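Local atomic coordinates of carbohydrate kinase (Agrobacterium tumefaciens, PDB entry 2NWH), a protein that is a pfkB-family carbohydrate kinase that probably transfers a phosphate group from ATP to a sugar or related substrate. Residues A46-R51 with M257-L262. Numbering follows the deposited sequence.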
# COMPACT_ATOMS: atom_id res chain seq x y z
N ALA A 46 -0.70 2.85 5.80
CA ALA A 46 -1.22 3.71 6.89
C ALA A 46 -0.14 3.91 7.92
O ALA A 46 0.08 5.04 8.34
CB ALA A 46 -2.45 3.08 7.58
N ARG A 47 0.48 2.82 8.36
CA ARG A 47 1.60 2.91 9.30
C ARG A 47 2.67 3.79 8.74
O ARG A 47 3.21 4.63 9.47
CB ARG A 47 2.16 1.51 9.61
CG ARG A 47 1.18 0.68 10.48
CD ARG A 47 1.90 -0.50 11.08
NE ARG A 47 2.36 -1.48 10.09
CZ ARG A 47 2.84 -2.69 10.38
NH1 ARG A 47 3.02 -3.02 11.66
NH2 ARG A 47 3.22 -3.53 9.41
N ASN A 48 2.99 3.62 7.46
CA ASN A 48 4.09 4.41 6.88
C ASN A 48 3.78 5.89 6.89
O ASN A 48 4.65 6.70 7.22
CB ASN A 48 4.43 3.97 5.45
CG ASN A 48 5.01 2.56 5.40
OD1 ASN A 48 5.41 2.02 6.42
ND2 ASN A 48 5.06 1.97 4.20
N LEU A 49 2.55 6.24 6.49
CA LEU A 49 2.15 7.64 6.49
C LEU A 49 2.19 8.24 7.88
O LEU A 49 2.59 9.40 8.05
CB LEU A 49 0.74 7.80 5.87
CG LEU A 49 0.79 7.55 4.36
CD1 LEU A 49 -0.61 7.12 3.80
CD2 LEU A 49 1.41 8.76 3.63
N SER A 50 1.78 7.48 8.88
CA SER A 50 1.90 7.94 10.28
C SER A 50 3.36 8.19 10.72
O SER A 50 3.71 9.23 11.34
CB SER A 50 1.17 6.96 11.21
OG SER A 50 1.17 7.43 12.54
N ARG A 51 4.22 7.26 10.32
CA ARG A 51 5.69 7.39 10.56
C ARG A 51 6.29 8.62 9.92
O ARG A 51 7.30 9.14 10.42
CB ARG A 51 6.40 6.16 9.99
CG ARG A 51 6.23 4.94 10.92
CD ARG A 51 6.63 3.66 10.21
NE ARG A 51 6.29 2.52 11.07
CZ ARG A 51 5.88 1.35 10.63
NH1 ARG A 51 5.76 1.16 9.32
NH2 ARG A 51 5.60 0.37 11.50
N MET A 257 7.11 3.07 -1.25
CA MET A 257 7.08 3.99 -2.38
C MET A 257 5.81 4.86 -2.31
O MET A 257 5.84 6.12 -2.35
CB MET A 257 7.12 3.14 -3.66
CG MET A 257 6.72 3.83 -4.97
SD MET A 257 7.99 4.94 -5.58
CE MET A 257 7.15 6.49 -5.37
N ALA A 258 4.67 4.18 -2.19
CA ALA A 258 3.36 4.86 -2.14
C ALA A 258 3.36 5.88 -1.03
O ALA A 258 3.03 7.06 -1.25
CB ALA A 258 2.20 3.82 -1.94
N SER A 259 3.76 5.44 0.17
CA SER A 259 3.73 6.31 1.32
C SER A 259 4.60 7.53 1.13
O SER A 259 4.19 8.61 1.49
CB SER A 259 4.17 5.55 2.54
OG SER A 259 3.32 4.40 2.60
N GLY A 260 5.82 7.33 0.59
CA GLY A 260 6.76 8.45 0.43
C GLY A 260 6.28 9.40 -0.65
O GLY A 260 6.35 10.62 -0.48
N TYR A 261 5.76 8.83 -1.73
CA TYR A 261 5.22 9.66 -2.82
C TYR A 261 3.99 10.44 -2.38
O TYR A 261 3.91 11.66 -2.57
CB TYR A 261 4.90 8.77 -4.02
CG TYR A 261 4.51 9.54 -5.25
CD1 TYR A 261 5.48 9.90 -6.19
CD2 TYR A 261 3.17 9.94 -5.47
CE1 TYR A 261 5.14 10.62 -7.33
CE2 TYR A 261 2.82 10.67 -6.63
CZ TYR A 261 3.82 11.01 -7.54
OH TYR A 261 3.52 11.71 -8.70
N LEU A 262 3.02 9.76 -1.77
CA LEU A 262 1.79 10.38 -1.33
C LEU A 262 2.10 11.40 -0.25
O LEU A 262 1.54 12.48 -0.27
CB LEU A 262 0.81 9.31 -0.84
CG LEU A 262 -0.56 9.76 -0.39
CD1 LEU A 262 -1.22 10.36 -1.61
CD2 LEU A 262 -1.31 8.54 0.08
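Asn48 and Leu49 meet Ser259 and Leu262 where two helix segments, 46-51 and 257-262, run in roughly the same direction, their axes 8.8 Å apart at an angle of 42°. The backbones come nearest at Leu49 and Ser259, whose CA atoms are 5.6 Å apart. The small side chain of Ser259 is consistent with this close approach.

Ser259 fits against the Asn48 and Leu49 side chains. OG of Ser259 lies 3.1 Å from CB of Asn48, a tight contact. The hydroxyl group sits beside its own backbone N (chi1 -54°). There it reaches back one helical turn and hydrogen-bonds to the carbonyl oxygen of Asp255. The amide of Asn48 is held mainly at ND2, which hydrogen-bonds to the Asp255 carboxylate. OD1 accepts a weak bond from NH1 of Arg51, bent to 126° at the hydrogen, and lies at the guanidinium edge, in its plane. Asp255 thus accepts one bond from its own helix at its backbone O and one from helix 41-51 at its carboxylate. It closes the GAGD sequence characteristic of this kinase family, so the contact probably ties helix 41-51 to that motif.

Leu49 sends its two methyl groups to different targets. CD2 of Leu49 rests 3.5 Å from the backbone O of Ser259. CD1 of Leu49 meets CD2 of Leu262 at 4.0 Å, and the two side chains cross at about a right angle.

The contact is buried within the ribokinase-like core. The Asn48 side chain also touches Ser293 and Leu296 in loops. Leu49 packs on Val56 of strand 55-63, and Leu262 on Ile185 and Phe187 of strand 185-189. Both helices therefore lie against the large central sheet.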